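Local atomic coordinates of extracellular solute-binding protein, family 3 (Methylophaga aminisulfidivorans MP, PDB entry 5SV6), a protein that is of unknown function but has a periplasmic solute-binding-protein-like architecture and is probably associated with the methanol dehydrogenase (MDH) system. Residues G127-Y132 against L230-S235; S152-V157 against A209-I214. All blocks are in the same frame, centred on the assembly; numbering follows the deposited sequence.

Contact 1 (G127-Y132 against L230-S235); sequences GYAFIY and LKMVVS
Lys231 and Tyr132 form a hydrogen-bonded antiparallel pair, and their side chains run beside each other in the same direction. Lys231 CB sits over the tyrosine face, 4.1 Å from the ring centroid and 18° off the ring normal, a CH-pi contact. Further out, CD passes the rim, 3.9 Å from Tyr132 CE2. A bend at chi3 (67°) keeps the chain beside the phenol, with CE 3.7 Å from Tyr132 OH. The tip, NZ, makes no direct bond to that hydroxyl; a water 2.6 Å from Tyr132 OH joins the two, its link to the ammonium being weak. Val233 CG2 packs against the same phenol oxygen.

Next along the strands, Val233 N donates to Phe130 O at 2.8 Å, while Phe130 N returns a more bent bond to Val233 O. Phe130 also brings its ring beside Ser235 OG, whose hydrogen bond goes to His213. On the face that carries Ala129 and Ile131, the side chains that meet across the contact are apolar. There Met232, present as selenomethionine, holds CG anti to its backbone N (-175°), which sets this carbon 3.6 Å from Ala129 CB and against Ile131 CG1. Helix 216-224 covers Ile131 and Met232 through Val223. Strand 118-133, running antiparallel between strands 211-215 and 230-234, is consistent with the type 2 periplasmic-binding fold, where the strand after the passage between lobes inserts antiparallel into the sheet.

Contact 2 (S152-V157 against A209-I214); sequences SKFAIV and ADIAHI
Ala209 CB meets Ala155 CB at 4.0 Å as the chain enters a beta-alpha-beta crossover, in which strands 154-156 and 211-215 lie parallel with only helices and loops between them. Asp210 comes next and holds the residues leading into strand 154-156. Its OD2 accepts from Ser152 N and Lys153 N, both at 2.9 Å, on the anti side and from opposite faces of the carboxylate plane, so one oxygen is gripped twice. Asp210 N in turn donates to Lys153 O. With the carboxylate cut back to an alanine, the N-H groups of Ser152 and Lys153 would probably lose their shared acceptor, and the lead-in to Phe154 would be held less firmly. Ile211 then takes over: its O accepts from Ala155 N at 2.8 Å. Its CG2, placed between backbone N and carbonyl carbon by chi1 of -164° for CG1, presses on Phe154 CD2 at 3.4 Å. Ala212 CB faces Ala155 CB on the other side of the sheet. His213 N donates to Ala155 O, while its imidazole turns to Ser162 and Ser235, and a water links its O to Val157 N. Last, Ile214 bends its chain at chi2 and sets CD1 3.5 Å from Ala155 O.

How the contacts relate
Both contacts belong to one sheet, in which strands 118-133 and 211-215 are neighbours, so the order runs 154-156, 211-215, 118-133, 230-234. Contact 2 is nested within the chain loop that contact 1 closes. Ala212 O to Ile131 N, 2.8 Å, is a probable backbone bond between them, and Ile214 O to Ala129 N is another. Contact 2 is the more buried: most of its touching residues are buried, among them alanines, isoleucines, Phe154 and His213, with Ser152 and Lys153 exposed at one end. Its polar side-chain chemistry lies at the Asp210 carboxylate and at the buried His213. Contact 1 is partly exposed, pairs antiparallel rather than parallel, and has a tyrosine-lysine pair with water at its open end.

Contact 1 (G127-Y132 against L230-S235)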
ATOM      1  N   GLY A 127       4.134  -7.353   0.080  1.00  9.59           N
ATOM      2  CA  GLY A 127       4.657  -7.150  -1.257  1.00 10.42           C
ATOM      3  C   GLY A 127       3.594  -6.816  -2.277  1.00  8.78           C
ATOM      4  O   GLY A 127       2.398  -6.950  -2.013  1.00  9.08           O
ATOM      5  N   TYR A 128       4.048  -6.351  -3.437  1.00  8.71           N
ATOM      6  CA  TYR A 128       3.200  -6.203  -4.609  1.00  8.90           C
ATOM      7  C   TYR A 128       2.814  -7.609  -5.039  1.00  8.99           C
ATOM      8  O   TYR A 128       3.572  -8.545  -4.823  1.00  8.67           O
ATOM      9  CB  TYR A 128       3.961  -5.461  -5.725  1.00  9.61           C
ATOM     10  CG  TYR A 128       4.027  -3.985  -5.440  1.00  9.49           C
ATOM     11  CD1 TYR A 128       4.960  -3.472  -4.553  1.00 11.57           C
ATOM     12  CD2 TYR A 128       3.115  -3.107  -6.018  1.00 11.74           C
ATOM     13  CE1 TYR A 128       4.991  -2.126  -4.250  1.00 11.49           C
ATOM     14  CE2 TYR A 128       3.143  -1.763  -5.729  1.00 10.99           C
ATOM     15  CZ  TYR A 128       4.079  -1.277  -4.842  1.00 13.81           C
ATOM     16  OH  TYR A 128       4.107   0.068  -4.547  1.00 13.80           O
ATOM     17  N   ALA A 129       1.628  -7.753  -5.623  1.00  8.61           N
ATOM     18  CA  ALA A 129       1.105  -9.075  -5.969  1.00  9.56           C
ATOM     19  C   ALA A 129       0.360  -9.078  -7.298  1.00  8.62           C
ATOM     20  O   ALA A 129      -0.320  -8.111  -7.633  1.00  8.53           O
ATOM     21  CB  ALA A 129       0.177  -9.594  -4.859  1.00  8.38           C
ATOM     22  N   PHE A 130       0.492 -10.179  -8.037  1.00  7.89           N
ATOM     23  CA  PHE A 130      -0.310 -10.434  -9.230  1.00  7.95           C
ATOM     24  C   PHE A 130      -1.700 -10.877  -8.825  1.00  9.59           C
ATOM     25  O   PHE A 130      -1.858 -11.746  -7.968  1.00 10.75           O
ATOM     26  CB  PHE A 130       0.335 -11.523 -10.082  1.00  8.73           C
ATOM     27  CG  PHE A 130       1.701 -11.166 -10.561  1.00 10.70           C
ATOM     28  CD1 PHE A 130       1.865 -10.371 -11.690  1.00 10.07           C
ATOM     29  CD2 PHE A 130       2.824 -11.603  -9.875  1.00 11.03           C
ATOM     30  CE1 PHE A 130       3.125 -10.017 -12.124  1.00 10.27           C
ATOM     31  CE2 PHE A 130       4.088 -11.264 -10.308  1.00 11.81           C
ATOM     32  CZ  PHE A 130       4.241 -10.476 -11.437  1.00 11.11           C
ATOM     33  N   ILE A 131      -2.706 -10.267  -9.436  1.00  8.62           N
ATOM     34  CA  ILE A 131      -4.088 -10.560  -9.113  1.00  9.04           C
ATOM     35  C   ILE A 131      -4.836 -10.882 -10.404  1.00  8.89           C
ATOM     36  O   ILE A 131      -4.925 -10.040 -11.293  1.00 10.07           O
ATOM     37  CB  ILE A 131      -4.734  -9.366  -8.387  1.00  8.46           C
ATOM     38  CG1 ILE A 131      -4.076  -9.180  -7.011  1.00  7.64           C
ATOM     39  CG2 ILE A 131      -6.245  -9.570  -8.255  1.00 10.44           C
ATOM     40  CD1 ILE A 131      -4.335  -7.821  -6.349  1.00 10.53           C
ATOM     41  N   TYR A 132      -5.365 -12.101 -10.502  1.00  7.74           N
ATOM     42  CA  TYR A 132      -5.980 -12.583 -11.732  1.00  9.56           C
ATOM     43  C   TYR A 132      -7.073 -13.619 -11.437  1.00 12.05           C
ATOM     44  O   TYR A 132      -7.154 -14.124 -10.315  1.00 14.14           O
ATOM     45  CB  TYR A 132      -4.903 -13.149 -12.678  1.00 10.93           C
ATOM     46  CG  TYR A 132      -4.006 -14.200 -12.073  1.00 12.84           C
ATOM     47  CD1 TYR A 132      -2.863 -13.843 -11.380  1.00 13.88           C
ATOM     48  CD2 TYR A 132      -4.289 -15.554 -12.218  1.00 14.60           C
ATOM     49  CE1 TYR A 132      -2.031 -14.807 -10.822  1.00 14.86           C
ATOM     50  CE2 TYR A 132      -3.469 -16.523 -11.670  1.00 15.35           C
ATOM     51  CZ  TYR A 132      -2.341 -16.145 -10.976  1.00 19.69           C
ATOM     52  OH  TYR A 132      -1.514 -17.105 -10.431  1.00 21.82           O
ATOM     53  N   LEU A 230     -10.602 -14.812  -7.114  1.00 15.40           N
ATOM     54  CA  LEU A 230      -9.347 -14.282  -7.634  1.00 16.14           C
ATOM     55  C   LEU A 230      -8.169 -14.950  -6.951  1.00 15.03           C
ATOM     56  O   LEU A 230      -8.265 -15.388  -5.803  1.00 15.19           O
ATOM     57  CB  LEU A 230      -9.262 -12.769  -7.410  1.00 12.32           C
ATOM     58  CG  LEU A 230     -10.360 -11.896  -8.029  1.00 16.02           C
ATOM     59  CD1 LEU A 230     -10.082 -10.426  -7.730  1.00 13.20           C
ATOM     60  CD2 LEU A 230     -10.487 -12.109  -9.536  1.00 14.01           C
ATOM     61  N   LYS A 231      -7.056 -15.024  -7.664  1.00 12.99           N
ATOM     62  CA  LYS A 231      -5.802 -15.423  -7.065  1.00 14.47           C
ATOM     63  C   LYS A 231      -4.999 -14.174  -6.785  1.00 15.11           C
ATOM     64  O   LYS A 231      -5.033 -13.226  -7.574  1.00 12.90           O
ATOM     65  CB  LYS A 231      -5.011 -16.325  -8.016  1.00 18.00           C
ATOM     66  CG  LYS A 231      -5.493 -17.768  -8.047  1.00 22.82           C
ATOM     67  CD  LYS A 231      -4.393 -18.701  -8.558  1.00 28.06           C
ATOM     68  CE  LYS A 231      -3.227 -18.773  -7.577  1.00 23.14           C
ATOM     69  NZ  LYS A 231      -2.193 -19.756  -8.009  1.00 31.59           N
HETATM   70  N   MSE A 232      -4.280 -14.171  -5.666  1.00 13.66           N
HETATM   71  CA  MSE A 232      -3.340 -13.101  -5.358  1.00 11.40           C
HETATM   72  C   MSE A 232      -1.971 -13.710  -5.048  1.00 14.35           C
HETATM   73  O   MSE A 232      -1.768 -14.324  -3.998  1.00 14.39           O
HETATM   74  CB  MSE A 232      -3.846 -12.249  -4.186  1.00 11.75           C
HETATM   75  CG  MSE A 232      -2.964 -11.030  -3.898  1.00 13.38           C
HETATM   76 SE   MSE A 232      -3.695  -9.817  -2.534  1.00 27.60          SE
HETATM   77  CE  MSE A 232      -3.881 -11.093  -1.083  1.00 13.79           C
ATOM     78  N   VAL A 233      -1.040 -13.562  -5.980  1.00 10.91           N
ATOM     79  CA  VAL A 233       0.266 -14.182  -5.863  1.00 11.21           C
ATOM     80  C   VAL A 233       1.308 -13.114  -5.582  1.00 11.00           C
ATOM     81  O   VAL A 233       1.555 -12.255  -6.425  1.00  9.36           O
ATOM     82  CB  VAL A 233       0.635 -14.933  -7.166  1.00 11.41           C
ATOM     83  CG1 VAL A 233       2.028 -15.541  -7.060  1.00  9.86           C
ATOM     84  CG2 VAL A 233      -0.407 -16.011  -7.471  1.00 10.82           C
ATOM     85  N   VAL A 234       1.904 -13.158  -4.393  1.00 11.66           N
ATOM     86  CA  VAL A 234       2.879 -12.147  -3.997  1.00 11.56           C
ATOM     87  C   VAL A 234       4.187 -12.282  -4.776  1.00 11.87           C
ATOM     88  O   VAL A 234       4.722 -13.391  -4.920  1.00 11.43           O
ATOM     89  CB  VAL A 234       3.182 -12.222  -2.484  1.00 12.64           C
ATOM     90  CG1 VAL A 234       4.187 -11.168  -2.106  1.00 13.40           C
ATOM     91  CG2 VAL A 234       1.892 -12.066  -1.668  1.00 11.74           C
ATOM     92  N   SER A 235       4.700 -11.161  -5.281  1.00  9.65           N
ATOM     93  CA  SER A 235       5.936 -11.177  -6.068  1.00 11.17           C
ATOM     94  C   SER A 235       7.141 -11.612  -5.245  1.00 12.59           C
ATOM     95  O   SER A 235       7.111 -11.570  -4.017  1.00 10.11           O
ATOM     96  CB  SER A 235       6.236  -9.797  -6.659  1.00 11.68           C
ATOM     97  OG  SER A 235       5.585  -9.611  -7.897  1.00 12.41           O
TER
HETATM   98  O   HOH W   1      -0.888 -19.531 -11.154  1.00 27.61           O

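Contact 2 (S152-V157 against A209-I214)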
ATOM      1  N   SER A 152      -2.281  -7.937 -22.499  1.00 15.24           N
ATOM      2  CA  SER A 152      -2.167  -6.577 -23.011  1.00 14.20           C
ATOM      3  C   SER A 152      -2.674  -5.507 -22.043  1.00 14.26           C
ATOM      4  O   SER A 152      -2.230  -4.361 -22.106  1.00 14.02           O
ATOM      5  CB  SER A 152      -2.928  -6.458 -24.331  1.00 18.83           C
ATOM      6  OG  SER A 152      -2.432  -7.400 -25.266  1.00 23.97           O
ATOM      7  N   LYS A 153      -3.594  -5.882 -21.153  1.00 13.15           N
ATOM      8  CA  LYS A 153      -4.218  -4.923 -20.229  1.00 13.16           C
ATOM      9  C   LYS A 153      -3.830  -5.208 -18.785  1.00 11.47           C
ATOM     10  O   LYS A 153      -4.280  -6.194 -18.205  1.00 10.34           O
ATOM     11  CB  LYS A 153      -5.745  -4.986 -20.356  1.00 14.78           C
ATOM     12  CG  LYS A 153      -6.288  -4.628 -21.743  1.00 17.84           C
ATOM     13  CD  LYS A 153      -6.411  -3.131 -21.896  1.00 21.91           C
ATOM     14  CE  LYS A 153      -6.901  -2.734 -23.291  1.00 26.79           C
ATOM     15  NZ  LYS A 153      -8.390  -2.780 -23.403  1.00 25.65           N
ATOM     16  N   PHE A 154      -3.026  -4.321 -18.203  1.00 10.94           N
ATOM     17  CA  PHE A 154      -2.464  -4.519 -16.873  1.00 10.37           C
ATOM     18  C   PHE A 154      -2.933  -3.411 -15.925  1.00 11.06           C
ATOM     19  O   PHE A 154      -2.617  -2.243 -16.122  1.00 11.17           O
ATOM     20  CB  PHE A 154      -0.931  -4.514 -16.946  1.00 11.05           C
ATOM     21  CG  PHE A 154      -0.355  -5.591 -17.840  1.00 10.25           C
ATOM     22  CD1 PHE A 154      -0.326  -5.426 -19.218  1.00 12.75           C
ATOM     23  CD2 PHE A 154       0.189  -6.747 -17.298  1.00 11.84           C
ATOM     24  CE1 PHE A 154       0.200  -6.412 -20.043  1.00 11.59           C
ATOM     25  CE2 PHE A 154       0.728  -7.742 -18.119  1.00 10.97           C
ATOM     26  CZ  PHE A 154       0.733  -7.563 -19.491  1.00 13.61           C
ATOM     27  N   ALA A 155      -3.682  -3.767 -14.887  1.00 10.75           N
ATOM     28  CA  ALA A 155      -4.099  -2.748 -13.931  1.00 11.18           C
ATOM     29  C   ALA A 155      -2.972  -2.504 -12.922  1.00 11.42           C
ATOM     30  O   ALA A 155      -2.736  -3.337 -12.041  1.00 10.34           O
ATOM     31  CB  ALA A 155      -5.377  -3.174 -13.233  1.00 10.41           C
ATOM     32  N   ILE A 156      -2.258  -1.386 -13.074  1.00  9.65           N
ATOM     33  CA  ILE A 156      -1.155  -1.036 -12.176  1.00 11.11           C
ATOM     34  C   ILE A 156      -1.160   0.434 -11.749  1.00 13.88           C
ATOM     35  O   ILE A 156      -1.861   1.267 -12.330  1.00 14.01           O
ATOM     36  CB  ILE A 156       0.225  -1.340 -12.801  1.00 10.67           C
ATOM     37  CG1 ILE A 156       0.486  -0.408 -13.992  1.00 13.30           C
ATOM     38  CG2 ILE A 156       0.327  -2.823 -13.203  1.00  9.29           C
ATOM     39  CD1 ILE A 156       1.949  -0.276 -14.351  1.00 14.91           C
ATOM     40  N   VAL A 157      -0.358   0.740 -10.735  1.00 13.83           N
ATOM     41  CA  VAL A 157      -0.190   2.110 -10.270  1.00 16.05           C
ATOM     42  C   VAL A 157       1.121   2.691 -10.798  1.00 15.20           C
ATOM     43  O   VAL A 157       2.196   2.132 -10.568  1.00 15.97           O
ATOM     44  CB  VAL A 157      -0.203   2.178  -8.726  1.00 16.69           C
ATOM     45  CG1 VAL A 157      -0.020   3.617  -8.240  1.00 19.50           C
ATOM     46  CG2 VAL A 157      -1.493   1.587  -8.176  1.00 13.23           C
ATOM     47  N   ALA A 209      -9.282  -5.809 -17.315  1.00 12.88           N
ATOM     48  CA  ALA A 209      -7.854  -6.017 -17.133  1.00 13.51           C
ATOM     49  C   ALA A 209      -7.562  -7.507 -17.228  1.00 13.39           C
ATOM     50  O   ALA A 209      -8.284  -8.319 -16.660  1.00 14.09           O
ATOM     51  CB  ALA A 209      -7.386  -5.463 -15.786  1.00 10.87           C
ATOM     52  N   ASP A 210      -6.514  -7.874 -17.957  1.00 11.04           N
ATOM     53  CA  ASP A 210      -6.052  -9.260 -17.937  1.00 11.50           C
ATOM     54  C   ASP A 210      -5.544  -9.623 -16.550  1.00 11.03           C
ATOM     55  O   ASP A 210      -5.645 -10.775 -16.113  1.00 10.79           O
ATOM     56  CB  ASP A 210      -4.921  -9.445 -18.948  1.00 13.41           C
ATOM     57  CG  ASP A 210      -5.388  -9.274 -20.368  1.00 15.09           C
ATOM     58  OD1 ASP A 210      -6.391  -9.921 -20.723  1.00 18.45           O
ATOM     59  OD2 ASP A 210      -4.764  -8.493 -21.114  1.00 14.85           O
ATOM     60  N   ILE A 211      -4.994  -8.627 -15.856  1.00 11.02           N
ATOM     61  CA  ILE A 211      -4.310  -8.872 -14.586  1.00 10.50           C
ATOM     62  C   ILE A 211      -4.019  -7.552 -13.890  1.00  8.73           C
ATOM     63  O   ILE A 211      -3.959  -6.508 -14.532  1.00  8.36           O
ATOM     64  CB  ILE A 211      -2.978  -9.625 -14.826  1.00  9.75           C
ATOM     65  CG1 ILE A 211      -2.435 -10.233 -13.528  1.00  9.76           C
ATOM     66  CG2 ILE A 211      -1.953  -8.709 -15.498  1.00 10.97           C
ATOM     67  CD1 ILE A 211      -1.248 -11.169 -13.742  1.00 10.05           C
ATOM     68  N   ALA A 212      -3.870  -7.595 -12.569  1.00  8.49           N
ATOM     69  CA  ALA A 212      -3.428  -6.424 -11.831  1.00  7.86           C
ATOM     70  C   ALA A 212      -2.146  -6.778 -11.115  1.00  8.91           C
ATOM     71  O   ALA A 212      -1.877  -7.949 -10.835  1.00  7.31           O
ATOM     72  CB  ALA A 212      -4.492  -5.968 -10.821  1.00  7.58           C
ATOM     73  N   HIS A 213      -1.337  -5.763 -10.843  1.00  8.60           N
ATOM     74  CA  HIS A 213      -0.165  -5.945  -9.999  1.00  8.36           C
ATOM     75  C   HIS A 213      -0.200  -4.774  -9.039  1.00  9.37           C
ATOM     76  O   HIS A 213       0.010  -3.626  -9.442  1.00  8.92           O
ATOM     77  CB  HIS A 213       1.119  -5.976 -10.830  1.00  7.77           C
ATOM     78  CG  HIS A 213       2.338  -6.352 -10.048  1.00  9.05           C
ATOM     79  ND1 HIS A 213       3.277  -5.430  -9.642  1.00  9.76           N
ATOM     80  CD2 HIS A 213       2.775  -7.554  -9.602  1.00  9.74           C
ATOM     81  CE1 HIS A 213       4.247  -6.046  -8.989  1.00 10.25           C
ATOM     82  NE2 HIS A 213       3.961  -7.336  -8.941  1.00  9.96           N
ATOM     83  N   ILE A 214      -0.508  -5.073  -7.779  1.00  8.76           N
ATOM     84  CA  ILE A 214      -0.923  -4.068  -6.800  1.00 10.76           C
ATOM     85  C   ILE A 214      -0.246  -4.362  -5.478  1.00  8.86           C
ATOM     86  O   ILE A 214      -0.061  -5.525  -5.128  1.00  8.22           O
ATOM     87  CB  ILE A 214      -2.463  -4.149  -6.529  1.00  9.79           C
ATOM     88  CG1 ILE A 214      -3.258  -4.101  -7.826  1.00 13.95           C
ATOM     89  CG2 ILE A 214      -2.939  -3.035  -5.590  1.00 12.77           C
ATOM     90  CD1 ILE A 214      -2.978  -2.845  -8.612  1.00 13.01           C
TER
HETATM   91  O   HOH W   2       0.809  -1.141  -8.917  1.00 13.24           O